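Local coordinates for protein phosphoribosylaminoimidazole carboxylase, ATPase subunit (Thermus thermophilus, PDB 3AW8) that probably catalyses the ATP-dependent carboxylation of 5-aminoimidazole ribonucleotide with bicarbonate to N5-carboxyaminoimidazole ribonucleotide in purine biosynthesis, at residues F177-G188 against Y239-V250. Numbering follows the deposited sequence.
With AMP (adenosine monophosphate), chain C.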
loop_
_atom_site.group_PDB
_atom_site.type_symbol
_atom_site.label_atom_id
_atom_site.label_comp_id
_atom_site.label_asym_id
_atom_site.label_seq_id
_atom_site.Cartn_x
_atom_site.Cartn_y
_atom_site.Cartn_z
ATOM N N PHE A 177 25.270 -11.135 23.372
ATOM C CA PHE A 177 25.230 -10.965 21.926
ATOM C C PHE A 177 25.681 -9.588 21.449
ATOM O O PHE A 177 25.550 -8.584 22.158
ATOM C CB PHE A 177 23.811 -11.265 21.411
ATOM C CG PHE A 177 22.747 -10.376 21.999
ATOM C CD1 PHE A 177 22.527 -9.098 21.492
ATOM C CD2 PHE A 177 21.991 -10.800 23.088
ATOM C CE1 PHE A 177 21.572 -8.255 22.064
ATOM C CE2 PHE A 177 21.034 -9.964 23.668
ATOM C CZ PHE A 177 20.824 -8.690 23.157
ATOM N N ASP A 178 26.228 -9.563 20.238
ATOM C CA ASP A 178 26.685 -8.329 19.614
ATOM C C ASP A 178 25.421 -7.543 19.300
ATOM O O ASP A 178 25.350 -6.327 19.494
ATOM C CB ASP A 178 27.436 -8.646 18.318
ATOM C CG ASP A 178 28.722 -9.432 18.556
ATOM O OD1 ASP A 178 29.169 -10.135 17.619
ATOM O OD2 ASP A 178 29.286 -9.337 19.670
ATOM N N ARG A 179 24.417 -8.266 18.815
ATOM C CA ARG A 179 23.128 -7.678 18.479
ATOM C C ARG A 179 22.100 -8.779 18.257
ATOM O O ARG A 179 22.425 -9.971 18.256
ATOM C CB ARG A 179 23.234 -6.842 17.204
ATOM C CG ARG A 179 23.557 -7.665 15.967
ATOM C CD ARG A 179 23.637 -6.801 14.723
ATOM N NE ARG A 179 24.121 -7.576 13.588
ATOM C CZ ARG A 179 24.313 -7.080 12.371
ATOM N NH1 ARG A 179 24.757 -7.868 11.395
ATOM N NH2 ARG A 179 24.060 -5.799 12.133
ATOM N N GLU A 180 20.854 -8.357 18.079
ATOM C CA GLU A 180 19.759 -9.267 17.817
ATOM C C GLU A 180 19.374 -9.047 16.363
ATOM O O GLU A 180 19.360 -7.916 15.882
ATOM C CB GLU A 180 18.576 -8.962 18.740
ATOM C CG GLU A 180 18.711 -9.592 20.116
ATOM C CD GLU A 180 17.554 -9.264 21.037
ATOM O OE1 GLU A 180 17.577 -8.181 21.664
ATOM O OE2 GLU A 180 16.614 -10.087 21.131
ATOM N N VAL A 181 19.104 -10.131 15.651
ATOM C CA VAL A 181 18.707 -10.020 14.260
ATOM C C VAL A 181 17.588 -11.012 13.993
ATOM O O VAL A 181 17.341 -11.909 14.796
ATOM C CB VAL A 181 19.902 -10.288 13.291
ATOM C CG1 VAL A 181 21.000 -9.261 13.533
ATOM C CG2 VAL A 181 20.433 -11.706 13.464
ATOM N N SER A 182 16.891 -10.839 12.879
ATOM C CA SER A 182 15.811 -11.752 12.539
ATOM C C SER A 182 15.778 -11.932 11.041
ATOM O O SER A 182 16.204 -11.054 10.290
ATOM C CB SER A 182 14.462 -11.210 13.023
ATOM O OG SER A 182 14.051 -10.109 12.242
ATOM N N LEU A 183 15.282 -13.082 10.609
ATOM C CA LEU A 183 15.194 -13.369 9.188
ATOM C C LEU A 183 13.769 -13.753 8.838
ATOM O O LEU A 183 13.251 -14.753 9.335
ATOM C CB LEU A 183 16.140 -14.514 8.812
ATOM C CG LEU A 183 16.089 -14.908 7.333
ATOM C CD1 LEU A 183 17.442 -14.669 6.701
ATOM C CD2 LEU A 183 15.681 -16.361 7.189
ATOM N N LEU A 184 13.120 -12.946 8.010
ATOM C CA LEU A 184 11.767 -13.263 7.593
ATOM C C LEU A 184 11.907 -14.161 6.371
ATOM O O LEU A 184 12.602 -13.821 5.418
ATOM C CB LEU A 184 10.984 -11.993 7.230
ATOM C CG LEU A 184 10.653 -10.987 8.336
ATOM C CD1 LEU A 184 10.153 -11.733 9.550
ATOM C CD2 LEU A 184 11.878 -10.167 8.707
ATOM N N ALA A 185 11.266 -15.321 6.409
ATOM C CA ALA A 185 11.330 -16.254 5.292
ATOM C C ALA A 185 9.920 -16.623 4.875
ATOM O O ALA A 185 8.976 -16.500 5.656
ATOM C CB ALA A 185 12.108 -17.511 5.691
ATOM N N VAL A 186 9.773 -17.082 3.642
ATOM C CA VAL A 186 8.458 -17.454 3.158
ATOM C C VAL A 186 8.498 -18.669 2.241
ATOM O O VAL A 186 9.420 -18.843 1.445
ATOM C CB VAL A 186 7.794 -16.254 2.439
ATOM C CG1 VAL A 186 8.823 -15.509 1.618
ATOM C CG2 VAL A 186 6.650 -16.731 1.558
ATOM N N ARG A 187 7.487 -19.516 2.373
ATOM C CA ARG A 187 7.386 -20.714 1.566
ATOM C C ARG A 187 5.961 -20.837 1.054
ATOM O O ARG A 187 5.017 -20.928 1.840
ATOM C CB ARG A 187 7.758 -21.942 2.404
ATOM C CG ARG A 187 7.716 -23.271 1.655
ATOM C CD ARG A 187 8.300 -24.399 2.507
ATOM N NE ARG A 187 8.197 -25.699 1.846
ATOM C CZ ARG A 187 7.091 -26.435 1.795
ATOM N NH1 ARG A 187 7.099 -27.596 1.164
ATOM N NH2 ARG A 187 5.980 -26.020 2.387
ATOM N N GLY A 188 5.818 -20.825 -0.268
ATOM C CA GLY A 188 4.511 -20.941 -0.883
ATOM C C GLY A 188 3.890 -22.321 -0.743
ATOM O O GLY A 188 4.530 -23.276 -0.300
ATOM N N TYR A 239 5.842 -25.756 6.154
ATOM C CA TYR A 239 5.412 -24.387 6.335
ATOM C C TYR A 239 4.902 -23.751 5.054
ATOM O O TYR A 239 5.463 -23.945 3.975
ATOM C CB TYR A 239 6.569 -23.546 6.884
ATOM C CG TYR A 239 6.112 -22.327 7.652
ATOM C CD1 TYR A 239 5.815 -22.410 9.009
ATOM C CD2 TYR A 239 5.941 -21.098 7.014
ATOM C CE1 TYR A 239 5.360 -21.304 9.713
ATOM C CE2 TYR A 239 5.482 -19.984 7.710
ATOM C CZ TYR A 239 5.196 -20.094 9.058
ATOM O OH TYR A 239 4.775 -18.999 9.762
ATOM N N VAL A 240 3.824 -22.992 5.192
ATOM C CA VAL A 240 3.240 -22.272 4.075
ATOM C C VAL A 240 2.923 -20.890 4.606
ATOM O O VAL A 240 2.167 -20.737 5.570
ATOM C CB VAL A 240 1.948 -22.922 3.572
ATOM C CG1 VAL A 240 1.423 -22.149 2.376
ATOM C CG2 VAL A 240 2.213 -24.376 3.204
ATOM N N GLY A 241 3.528 -19.889 3.984
ATOM C CA GLY A 241 3.317 -18.521 4.412
ATOM C C GLY A 241 4.622 -17.902 4.854
ATOM O O GLY A 241 5.704 -18.327 4.434
ATOM N N VAL A 242 4.528 -16.890 5.701
ATOM C CA VAL A 242 5.719 -16.223 6.190
ATOM C C VAL A 242 6.086 -16.702 7.583
ATOM O O VAL A 242 5.239 -16.825 8.465
ATOM C CB VAL A 242 5.535 -14.699 6.174
ATOM C CG1 VAL A 242 6.648 -14.014 6.973
ATOM C CG2 VAL A 242 5.540 -14.220 4.728
ATOM N N LEU A 243 7.370 -16.976 7.760
ATOM C CA LEU A 243 7.904 -17.463 9.020
ATOM C C LEU A 243 8.971 -16.467 9.488
ATOM O O LEU A 243 9.796 -16.021 8.695
ATOM C CB LEU A 243 8.488 -18.862 8.776
ATOM C CG LEU A 243 9.069 -19.753 9.871
ATOM C CD1 LEU A 243 10.551 -19.530 9.954
ATOM C CD2 LEU A 243 8.378 -19.489 11.191
ATOM N N ALA A 244 8.934 -16.095 10.764
ATOM C CA ALA A 244 9.901 -15.148 11.306
ATOM C C ALA A 244 10.802 -15.819 12.335
ATOM O O ALA A 244 10.340 -16.312 13.369
ATOM C CB ALA A 244 9.181 -13.960 11.936
ATOM N N LEU A 245 12.096 -15.827 12.036
ATOM C CA LEU A 245 13.095 -16.428 12.905
ATOM C C LEU A 245 13.990 -15.357 13.519
ATOM O O LEU A 245 14.602 -14.561 12.809
ATOM C CB LEU A 245 13.944 -17.412 12.100
ATOM C CG LEU A 245 13.693 -18.915 12.261
ATOM C CD1 LEU A 245 12.228 -19.183 12.559
ATOM C CD2 LEU A 245 14.158 -19.642 10.997
ATOM N N GLU A 246 14.052 -15.339 14.844
ATOM C CA GLU A 246 14.881 -14.384 15.561
ATOM C C GLU A 246 16.121 -15.069 16.122
ATOM O O GLU A 246 16.021 -16.107 16.771
ATOM C CB GLU A 246 14.090 -13.749 16.699
ATOM C CG GLU A 246 13.176 -12.635 16.245
ATOM C CD GLU A 246 12.529 -11.906 17.405
ATOM O OE1 GLU A 246 11.530 -12.424 17.945
ATOM O OE2 GLU A 246 13.028 -10.818 17.783
ATOM N N PHE A 247 17.291 -14.494 15.867
ATOM C CA PHE A 247 18.538 -15.062 16.372
ATOM C C PHE A 247 19.326 -14.044 17.189
ATOM O O PHE A 247 19.021 -12.850 17.192
ATOM C CB PHE A 247 19.446 -15.537 15.229
ATOM C CG PHE A 247 18.832 -16.572 14.342
ATOM C CD1 PHE A 247 18.021 -16.200 13.277
ATOM C CD2 PHE A 247 19.081 -17.922 14.555
ATOM C CE1 PHE A 247 17.468 -17.159 12.431
ATOM C CE2 PHE A 247 18.533 -18.892 13.717
ATOM C CZ PHE A 247 17.728 -18.512 12.654
ATOM N N PHE A 248 20.333 -14.544 17.898
ATOM C CA PHE A 248 21.239 -13.707 18.668
ATOM C C PHE A 248 22.511 -13.787 17.841
ATOM O O PHE A 248 22.890 -14.878 17.413
ATOM C CB PHE A 248 21.523 -14.306 20.043
ATOM C CG PHE A 248 20.416 -14.128 21.022
ATOM C CD1 PHE A 248 19.928 -12.863 21.312
ATOM C CD2 PHE A 248 19.873 -15.224 21.679
ATOM C CE1 PHE A 248 18.908 -12.691 22.250
ATOM C CE2 PHE A 248 18.853 -15.061 22.618
ATOM C CZ PHE A 248 18.372 -13.792 22.902
ATOM N N GLN A 249 23.159 -12.654 17.587
ATOM C CA GLN A 249 24.399 -12.688 16.817
ATOM C C GLN A 249 25.590 -12.493 17.744
ATOM O O GLN A 249 25.765 -11.425 18.336
ATOM C CB GLN A 249 24.430 -11.606 15.731
ATOM C CG GLN A 249 25.545 -11.842 14.710
ATOM C CD GLN A 249 25.791 -10.662 13.777
ATOM O OE1 GLN A 249 24.860 -10.095 13.206
ATOM N NE2 GLN A 249 27.060 -10.301 13.608
ATOM N N VAL A 250 26.390 -13.543 17.886
ATOM C CA VAL A 250 27.588 -13.492 18.717
ATOM C C VAL A 250 28.736 -13.770 17.752
ATOM O O VAL A 250 28.899 -14.895 17.265
ATOM C CB VAL A 250 27.567 -14.572 19.831
ATOM C CG1 VAL A 250 28.660 -14.285 20.851
ATOM C CG2 VAL A 250 26.213 -14.598 20.511
HETATM P P AMP C . 11.204 -12.623 24.786
HETATM O O1P AMP C . 10.547 -12.204 23.518
HETATM O O2P AMP C . 12.305 -13.764 24.471
HETATM O O3P AMP C . 10.094 -13.205 25.797
HETATM O "O5'" AMP C . 11.923 -11.342 25.483
HETATM C "C5'" AMP C . 12.944 -10.849 24.595
HETATM C "C4'" AMP C . 13.828 -9.826 25.338
HETATM O "O4'" AMP C . 14.575 -10.457 26.429
HETATM C "C3'" AMP C . 14.860 -9.179 24.396
HETATM O "O3'" AMP C . 14.962 -7.773 24.659
HETATM C "C2'" AMP C . 16.171 -9.927 24.673
HETATM O "O2'" AMP C . 17.299 -9.044 24.587
HETATM C "C1'" AMP C . 16.001 -10.526 26.087
HETATM N N9 AMP C . 16.476 -11.932 26.122
HETATM C C8 AMP C . 15.729 -13.058 25.880
HETATM N N7 AMP C . 16.462 -14.127 25.996
HETATM C C5 AMP C . 17.722 -13.772 26.319
HETATM C C6 AMP C . 18.931 -14.476 26.570
HETATM N N6 AMP C . 18.968 -15.858 26.502
HETATM N N1 AMP C . 20.044 -13.770 26.876
HETATM C C2 AMP C . 20.030 -12.431 26.947
HETATM N N3 AMP C . 18.913 -11.733 26.718
HETATM C C4 AMP C . 17.753 -12.352 26.404
HETATM O O HOH W 1 16.851 -12.154 18.780
#
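Strands 179-187 and 241-250 pair antiparallel, R179 with Q249 through R187 with G241, ending in a classic beta bulge: D178 N bonds Q249 O at 2.7 Å, and R179 N reaches the same oxygen only weakly. R179 CG sits between its backbone N and carbonyl carbon (chi1 65°); the extended chain beyond runs beside Q249, whose amide is turned 75° from the guanidinium. Q249 OE1 takes R179 NH1 (2.9 Å) on a lone pair and NE (2.7 Å) above the carbonyl plane. Replacing R179 by an alanine would probably leave Q249 OE1 without these bonds and E200 without its salt-bridge mate. Far off, the long R187 chain lets NH2 reach back to Y239 O (2.7 Å), while G241 has positive phi (119°), where a side chain would collide with V240's carbonyl. Beside AMP, F177 and F248 are nearly parallel but hardly overlap; F248's flat ring can lie against the adenine (CZ to C5 3.5 Å). E180 OE1, a carboxylate oxygen with lone pairs to offer, accepts from ribose O2'; a water joins OE2 to F247 O. V181, L183, A185, L243, L245 and F247 make the opposite face's apolar middle, R179, Q249 and R187 its ends. In this ATP-grasp sheet strands 193-204 and 253-260 flank the pair, and helix 220-237 packs against L183 and A185.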